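Local coordinates for protein telomere length regulator taz1 (Schizosaccharomyces pombe, PDB 4ZMI) that binds double-stranded telomeric DNA and regulates telomere length and function, the chain described here being its helical domain, at residues N20-K25 / Y59-Q64; F73-F78 / F103-I108; S164-S169 / S198-T203. All blocks are in the same frame, centred on the assembly; numbering follows the deposited sequence.

How the contacts relate
The three contacts follow one another along the all-helical domain of Taz1, each closing before the next opens. Contact 1 pairs helix 5-35 with helix 52-68. Contact 2, its centre about 11 Å from that of contact 1 and close to the middle of the chain, sets the loop before helix 78-83 against helix 95-107. These two are continuous: Phe-104 and Ile-108 of contact 2 pack on Phe-61 and Asn-62 of contact 1. Contact 3 joins helices 163-168 and 192-203, its centre about 30 Å from contact 1, across the chain's centre. Contact 2, about 20 Å from contact 3 between centres, meets it at a single touch of Phe-73 on Ser-169. The three thus sample different parts of one TRF-family domain.

Contact 1 of 3, residues N20-K25 / Y59-Q64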
# COMPACT_ATOMS: atom_id res chain seq x y z
N ASN A 20 -14.02 11.28 2.64
CA ASN A 20 -13.94 12.43 3.53
C ASN A 20 -13.53 12.08 4.96
O ASN A 20 -12.61 12.68 5.51
CB ASN A 20 -15.26 13.22 3.55
CG ASN A 20 -15.38 14.17 2.38
OD1 ASN A 20 -14.40 14.43 1.68
ND2 ASN A 20 -16.59 14.69 2.16
N MET A 21 -14.23 11.12 5.56
CA MET A 21 -13.86 10.65 6.89
C MET A 21 -12.42 10.11 6.87
O MET A 21 -11.70 10.18 7.86
CB MET A 21 -14.82 9.56 7.38
CG MET A 21 -16.29 9.91 7.24
SD MET A 21 -17.32 8.43 7.19
CE MET A 21 -16.95 7.69 8.78
N ALA A 22 -12.02 9.58 5.72
CA ALA A 22 -10.68 9.05 5.55
C ALA A 22 -9.64 10.16 5.63
O ALA A 22 -8.64 10.02 6.33
CB ALA A 22 -10.56 8.30 4.23
N GLU A 23 -9.88 11.26 4.92
CA GLU A 23 -8.90 12.35 4.90
C GLU A 23 -8.89 13.12 6.21
O GLU A 23 -7.95 13.86 6.50
CB GLU A 23 -9.13 13.28 3.71
CG GLU A 23 -7.96 13.28 2.73
CD GLU A 23 -8.31 13.94 1.42
OE1 GLU A 23 -9.49 14.32 1.24
OE2 GLU A 23 -7.41 14.08 0.56
N GLN A 24 -9.94 12.93 7.00
CA GLN A 24 -9.96 13.45 8.36
C GLN A 24 -8.86 12.78 9.15
O GLN A 24 -7.99 13.44 9.71
CB GLN A 24 -11.32 13.19 9.01
CG GLN A 24 -11.35 13.41 10.52
CD GLN A 24 -12.48 14.32 10.95
OE1 GLN A 24 -12.91 15.18 10.19
NE2 GLN A 24 -12.97 14.13 12.17
N LYS A 25 -8.89 11.45 9.18
CA LYS A 25 -7.96 10.69 10.01
C LYS A 25 -6.53 10.74 9.51
O LYS A 25 -5.60 10.57 10.29
CB LYS A 25 -8.43 9.24 10.13
CG LYS A 25 -9.91 9.16 10.34
CD LYS A 25 -10.31 7.86 10.96
CE LYS A 25 -11.76 7.94 11.36
NZ LYS A 25 -12.16 6.73 12.11
N TYR A 59 -8.84 1.52 13.54
CA TYR A 59 -9.10 0.15 13.10
C TYR A 59 -10.58 -0.14 12.82
O TYR A 59 -10.89 -0.93 11.91
CB TYR A 59 -8.51 -0.88 14.07
CG TYR A 59 -6.99 -1.02 13.98
CD1 TYR A 59 -6.15 0.02 14.38
CD2 TYR A 59 -6.40 -2.19 13.51
CE1 TYR A 59 -4.77 -0.10 14.30
CE2 TYR A 59 -5.01 -2.32 13.43
CZ TYR A 59 -4.20 -1.26 13.83
OH TYR A 59 -2.82 -1.35 13.76
N GLU A 60 -11.50 0.49 13.56
CA GLU A 60 -12.92 0.26 13.29
C GLU A 60 -13.34 0.85 11.95
O GLU A 60 -14.08 0.22 11.19
CB GLU A 60 -13.84 0.78 14.42
CG GLU A 60 -14.05 2.29 14.42
CD GLU A 60 -15.14 2.74 15.37
OE1 GLU A 60 -16.22 2.11 15.36
OE2 GLU A 60 -14.93 3.72 16.11
N PHE A 61 -12.86 2.05 11.63
CA PHE A 61 -13.17 2.63 10.34
C PHE A 61 -12.60 1.77 9.20
O PHE A 61 -13.27 1.56 8.19
CB PHE A 61 -12.62 4.05 10.26
CG PHE A 61 -12.85 4.71 8.93
CD1 PHE A 61 -14.12 5.15 8.58
CD2 PHE A 61 -11.81 4.91 8.05
CE1 PHE A 61 -14.33 5.76 7.37
CE2 PHE A 61 -12.02 5.53 6.84
CZ PHE A 61 -13.28 5.96 6.49
N ASN A 62 -11.38 1.27 9.39
CA ASN A 62 -10.75 0.41 8.40
C ASN A 62 -11.46 -0.92 8.26
O ASN A 62 -11.55 -1.46 7.18
CB ASN A 62 -9.29 0.15 8.76
CG ASN A 62 -8.63 -0.86 7.87
OD1 ASN A 62 -8.49 -2.03 8.24
ND2 ASN A 62 -8.20 -0.43 6.69
N GLU A 63 -11.95 -1.43 9.38
CA GLU A 63 -12.74 -2.64 9.38
C GLU A 63 -14.03 -2.51 8.55
O GLU A 63 -14.32 -3.39 7.74
CB GLU A 63 -13.10 -3.03 10.81
CG GLU A 63 -14.03 -4.22 10.90
CD GLU A 63 -13.27 -5.53 10.85
OE1 GLU A 63 -12.03 -5.48 10.95
OE2 GLU A 63 -13.93 -6.59 10.72
N GLN A 64 -14.79 -1.43 8.75
CA GLN A 64 -16.03 -1.22 7.99
C GLN A 64 -15.68 -1.12 6.52
O GLN A 64 -16.29 -1.78 5.68
CB GLN A 64 -16.80 0.04 8.44
CG GLN A 64 -18.14 0.26 7.67
CD GLN A 64 -18.61 1.72 7.62
OE1 GLN A 64 -18.16 2.57 8.40
NE2 GLN A 64 -19.52 2.03 6.69
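Phe-61 reaches out from helix 52-68 to meet three residues of helix 5-35: Met-21, Ala-22 and Lys-25. The two helix segments run roughly antiparallel (151° between their directions), with their axes 11.6 Å apart, a spacing that leaves room for a large aromatic side chain. The Phe-61 torsion puts CG anti to the backbone N (chi1 178°), which carries the ring out towards the other helix. Met-21 meets the far part of the ring obliquely. A bend at chi3 brings its CE to 3.5 Å from Phe-61 CE1, while Met-21 SD lies 5.3 Å from the ring centroid, a Met-aromatic contact at a slant. Flexible methionine suits this partly exposed margin. Beside it, the small Ala-22 lets the ring come close to the backbone: Ala-22 N is 3.9 Å from Phe-61 CZ, and Ala-22 CB is 4.1 Å from Phe-61 CE2. At the root of the side chain, extended Lys-25 crosses at a slant, with NZ 3.3 Å from Phe-61 CB. Its charge is met by a salt bridge to Asp-57, one turn before Phe-61, which probably makes it tolerable to bury the lysine across an apolar neighbour. Helix 95-107 completes a three-helix cluster: Phe-104 makes an edge-to-face stack with Phe-61 and also touches Ala-22, Lys-25 and Asn-62.

Contact 2 of 3, residues F73-F78 / F103-I108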
# COMPACT_ATOMS: atom_id res chain seq x y z
N PHE A 73 -7.96 -7.60 0.01
CA PHE A 73 -6.51 -7.35 0.09
C PHE A 73 -6.19 -5.99 0.71
O PHE A 73 -5.13 -5.41 0.48
CB PHE A 73 -5.83 -7.60 -1.27
CG PHE A 73 -5.85 -9.03 -1.65
CD1 PHE A 73 -6.94 -9.57 -2.30
CD2 PHE A 73 -4.83 -9.86 -1.27
CE1 PHE A 73 -7.00 -10.91 -2.59
CE2 PHE A 73 -4.88 -11.21 -1.57
CZ PHE A 73 -5.96 -11.73 -2.24
N ARG A 74 -7.18 -5.48 1.45
CA ARG A 74 -6.98 -4.44 2.46
C ARG A 74 -6.96 -3.03 1.92
O ARG A 74 -6.93 -2.07 2.70
CB ARG A 74 -5.71 -4.70 3.27
CG ARG A 74 -5.70 -6.04 3.95
CD ARG A 74 -4.30 -6.61 4.13
NE ARG A 74 -4.00 -6.75 5.54
CZ ARG A 74 -3.27 -5.88 6.22
NH1 ARG A 74 -2.74 -4.85 5.57
NH2 ARG A 74 -3.06 -6.05 7.52
N THR A 75 -6.97 -2.90 0.61
CA THR A 75 -6.83 -1.58 0.01
C THR A 75 -7.32 -1.65 -1.44
O THR A 75 -7.85 -2.67 -1.89
CB THR A 75 -5.36 -1.13 0.04
OG1 THR A 75 -5.24 0.18 -0.50
CG2 THR A 75 -4.55 -2.06 -0.82
N ILE A 76 -7.14 -0.56 -2.16
CA ILE A 76 -7.66 -0.41 -3.51
C ILE A 76 -6.59 -0.71 -4.53
O ILE A 76 -5.45 -0.26 -4.39
CB ILE A 76 -8.09 1.03 -3.75
CG1 ILE A 76 -9.19 1.43 -2.76
CG2 ILE A 76 -8.51 1.21 -5.20
CD1 ILE A 76 -10.44 0.61 -2.90
N PHE A 77 -6.95 -1.42 -5.59
CA PHE A 77 -5.98 -1.77 -6.62
C PHE A 77 -6.27 -1.14 -7.95
O PHE A 77 -7.15 -1.60 -8.70
CB PHE A 77 -5.87 -3.28 -6.72
CG PHE A 77 -5.23 -3.88 -5.53
CD1 PHE A 77 -5.99 -4.21 -4.42
CD2 PHE A 77 -3.85 -4.03 -5.47
CE1 PHE A 77 -5.39 -4.74 -3.30
CE2 PHE A 77 -3.23 -4.56 -4.37
CZ PHE A 77 -4.00 -4.91 -3.25
N PHE A 78 -5.50 -0.10 -8.26
CA PHE A 78 -5.69 0.63 -9.49
C PHE A 78 -5.34 -0.20 -10.71
O PHE A 78 -5.96 -0.06 -11.77
CB PHE A 78 -4.96 1.97 -9.45
CG PHE A 78 -5.56 2.95 -8.48
CD1 PHE A 78 -5.01 3.13 -7.23
CD2 PHE A 78 -6.71 3.65 -8.81
CE1 PHE A 78 -5.58 4.00 -6.32
CE2 PHE A 78 -7.27 4.53 -7.91
CZ PHE A 78 -6.71 4.71 -6.67
N PHE A 103 -4.72 6.03 0.65
CA PHE A 103 -3.81 6.78 1.53
C PHE A 103 -4.03 6.34 2.97
O PHE A 103 -3.09 5.93 3.66
CB PHE A 103 -4.09 8.28 1.42
CG PHE A 103 -2.91 9.15 1.73
CD1 PHE A 103 -2.37 9.97 0.75
CD2 PHE A 103 -2.35 9.17 3.00
CE1 PHE A 103 -1.29 10.78 1.03
CE2 PHE A 103 -1.27 9.98 3.28
CZ PHE A 103 -0.73 10.78 2.29
N PHE A 104 -5.28 6.42 3.40
CA PHE A 104 -5.65 6.00 4.74
C PHE A 104 -5.21 4.58 5.02
O PHE A 104 -4.65 4.29 6.07
CB PHE A 104 -7.16 6.13 4.98
CG PHE A 104 -7.61 5.50 6.27
CD1 PHE A 104 -7.48 6.17 7.47
CD2 PHE A 104 -8.13 4.22 6.29
CE1 PHE A 104 -7.87 5.60 8.65
CE2 PHE A 104 -8.51 3.64 7.47
CZ PHE A 104 -8.40 4.32 8.65
N THR A 105 -5.47 3.68 4.07
CA THR A 105 -5.13 2.28 4.27
C THR A 105 -3.62 2.11 4.33
O THR A 105 -3.12 1.25 5.05
CB THR A 105 -5.78 1.36 3.22
OG1 THR A 105 -5.36 1.74 1.90
CG2 THR A 105 -7.30 1.48 3.31
N GLY A 106 -2.89 2.92 3.57
CA GLY A 106 -1.44 2.95 3.67
C GLY A 106 -0.94 3.45 5.03
O GLY A 106 -0.21 2.73 5.70
N LEU A 107 -1.36 4.66 5.42
CA LEU A 107 -0.89 5.34 6.65
C LEU A 107 -1.02 4.49 7.91
O LEU A 107 -0.07 4.36 8.66
CB LEU A 107 -1.68 6.62 6.88
CG LEU A 107 -1.08 8.02 6.94
CD1 LEU A 107 -2.02 8.90 7.79
CD2 LEU A 107 0.35 8.04 7.45
N ILE A 108 -2.19 3.92 8.14
CA ILE A 108 -2.43 3.17 9.38
C ILE A 108 -1.69 1.84 9.41
O ILE A 108 -1.59 1.20 10.47
CB ILE A 108 -3.94 2.85 9.61
CG1 ILE A 108 -4.45 1.82 8.60
CG2 ILE A 108 -4.79 4.10 9.53
CD1 ILE A 108 -5.89 1.46 8.82
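Thr-75 and Thr-105 bring the loop 73-78 and helix 95-107 to within 6.0 Å of each other, CA to CA, after Arg-74 has turned the chain through a left-handed backbone conformation (phi 83°) into an extended Thr-75. The two threonines point at each other and meet at a slant through their hydroxyls. Thr-75 OG1 donates a hydrogen bond of 2.9 Å to Thr-105 OG1. A chi1 of -178° swings the Thr-75 hydroxyl away from its own N-H and over to the helix, and Thr-75 CB also comes within 3.4 Å of Thr-105 OG1. On the helix side, Thr-105 OG1 sits between its backbone N and carbonyl carbon (chi1 59°), where it can donate in turn to the carbonyl O of Gln-102 one turn earlier. The methyl branch of Thr-105 serves a different partner: CG2 lies 3.6 Å from Arg-74 O, in van der Waals contact. Threonine therefore suits both places, being short enough for a close approach and polar on one branch, apolar on the other. Replacing Thr-105 by a valine would probably leave the Thr-75 hydroxyl without its acceptor in a buried setting. Around the pair, Thr-75 also touches Thr-119 and Ser-122 of helix 118-130, while Gln-102 binds Ile-76 O through its amide NE2. The relay from Thr-75 through Thr-105 to Gln-102 O implies that a loop of irregular backbone is tied to the helix by directional bonds between neutral hydroxyl and carbonyl groups.

Contact 3 of 3, residues S164-S169 / S198-T203; sequences SEFILS and STIGNT
Ile-200 of helix 192-203 faces Phe-166 of helix 163-168, the two CA atoms being 8.5 Å apart, and its side chain covers a little under half of that distance, the Phe-166 ring coming to meet it. At the base, CB is too far back to touch the opposite helix. It forks there: CG2 stands anti to the backbone N and stays short of helix 163-168, whereas CG1 takes the place anti to the carbonyl carbon (chi1 -73°) and heads towards Phe-166. CG1 is itself 4.3 Å from Phe-166 CD2, a loose approach. From it the chain runs on almost extended (chi2 157°) to CD1, the atom that makes the contact. This methyl lies 3.7 Å from Phe-166 CD2, meeting the ring obliquely, and it is also 4.3 Å from Ile-167 CG1, so it settles between two consecutive residues of the helix. An unbranched tip on a beta-branched residue suits the place: the branch at CB leaves CG2 close to its own helix while the slim ethyl arm reaches across. Arg-121 makes a cation-pi contact with the Phe-166 ring and a hydrogen bond to Phe-166 O. Ile-167 turns partly to helix 176-182, touching Leu-176 and Leu-179, and Leu-168, next in the chain, belongs to the magnesium site with Leu-171 and Tyr-173. Between the two segments there is no hydrogen bond and no charge pair, which implies that the helices are joined here by apolar burial, while the polar bond to Phe-166 O comes from Arg-121.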
# COMPACT_ATOMS: atom_id res chain seq x y z
N SER A 164 7.95 -15.09 -4.44
CA SER A 164 6.62 -15.30 -5.04
C SER A 164 5.53 -15.09 -4.04
O SER A 164 4.52 -14.45 -4.32
CB SER A 164 6.47 -16.74 -5.54
OG SER A 164 7.14 -16.92 -6.77
N GLU A 165 5.73 -15.68 -2.88
CA GLU A 165 4.76 -15.63 -1.80
C GLU A 165 4.77 -14.20 -1.25
O GLU A 165 3.72 -13.63 -0.99
CB GLU A 165 5.11 -16.70 -0.77
CG GLU A 165 4.15 -16.88 0.38
CD GLU A 165 4.35 -18.22 1.09
OE1 GLU A 165 5.52 -18.59 1.35
OE2 GLU A 165 3.33 -18.90 1.36
N PHE A 166 5.95 -13.60 -1.13
CA PHE A 166 6.08 -12.22 -0.65
C PHE A 166 5.27 -11.25 -1.53
O PHE A 166 4.62 -10.35 -1.03
CB PHE A 166 7.57 -11.83 -0.66
CG PHE A 166 7.85 -10.52 0.01
CD1 PHE A 166 8.17 -10.47 1.36
CD2 PHE A 166 7.80 -9.34 -0.71
CE1 PHE A 166 8.43 -9.28 1.99
CE2 PHE A 166 8.06 -8.14 -0.08
CZ PHE A 166 8.38 -8.11 1.26
N ILE A 167 5.31 -11.45 -2.84
CA ILE A 167 4.62 -10.60 -3.79
C ILE A 167 3.12 -10.90 -3.90
O ILE A 167 2.29 -10.01 -3.74
CB ILE A 167 5.26 -10.75 -5.18
CG1 ILE A 167 6.67 -10.13 -5.17
CG2 ILE A 167 4.33 -10.18 -6.27
CD1 ILE A 167 7.53 -10.59 -6.32
N LEU A 168 2.77 -12.15 -4.16
CA LEU A 168 1.39 -12.52 -4.45
C LEU A 168 0.42 -12.53 -3.26
O LEU A 168 -0.78 -12.31 -3.42
CB LEU A 168 1.37 -13.89 -5.12
CG LEU A 168 2.06 -13.92 -6.47
CD1 LEU A 168 2.32 -15.38 -6.89
CD2 LEU A 168 1.22 -13.17 -7.53
N SER A 169 0.95 -12.77 -2.06
CA SER A 169 0.12 -12.80 -0.87
C SER A 169 -0.55 -11.44 -0.64
O SER A 169 -1.50 -11.36 0.09
CB SER A 169 0.99 -13.14 0.34
OG SER A 169 1.83 -12.02 0.62
N SER A 198 15.15 -10.59 -7.25
CA SER A 198 16.54 -10.38 -6.91
C SER A 198 16.68 -9.66 -5.59
O SER A 198 17.42 -10.10 -4.71
CB SER A 198 17.24 -9.55 -7.99
OG SER A 198 17.70 -10.38 -9.04
N THR A 199 15.98 -8.53 -5.46
CA THR A 199 16.11 -7.70 -4.29
C THR A 199 15.79 -8.55 -3.08
O THR A 199 16.49 -8.52 -2.07
CB THR A 199 15.10 -6.53 -4.31
OG1 THR A 199 15.35 -5.67 -5.43
CG2 THR A 199 15.16 -5.73 -3.01
N ILE A 200 14.72 -9.33 -3.21
CA ILE A 200 14.20 -10.11 -2.10
C ILE A 200 15.20 -11.20 -1.74
O ILE A 200 15.44 -11.47 -0.57
CB ILE A 200 12.82 -10.71 -2.41
CG1 ILE A 200 11.74 -9.61 -2.39
CG2 ILE A 200 12.46 -11.79 -1.42
CD1 ILE A 200 10.50 -9.97 -3.21
N GLY A 201 15.79 -11.82 -2.75
CA GLY A 201 16.80 -12.84 -2.51
C GLY A 201 18.04 -12.32 -1.79
O GLY A 201 18.54 -12.95 -0.86
N ASN A 202 18.52 -11.16 -2.21
CA ASN A 202 19.74 -10.60 -1.65
C ASN A 202 19.54 -10.05 -0.24
O ASN A 202 20.40 -10.21 0.63
CB ASN A 202 20.31 -9.53 -2.58
CG ASN A 202 20.65 -10.08 -3.95
OD1 ASN A 202 20.95 -11.27 -4.10
ND2 ASN A 202 20.61 -9.21 -4.97
N THR A 203 18.40 -9.42 -0.01
CA THR A 203 18.10 -8.84 1.30
C THR A 203 17.98 -9.88 2.42
O THR A 203 18.37 -9.63 3.57
CB THR A 203 16.84 -7.95 1.22
OG1 THR A 203 17.15 -6.75 0.48
CG2 THR A 203 16.34 -7.57 2.61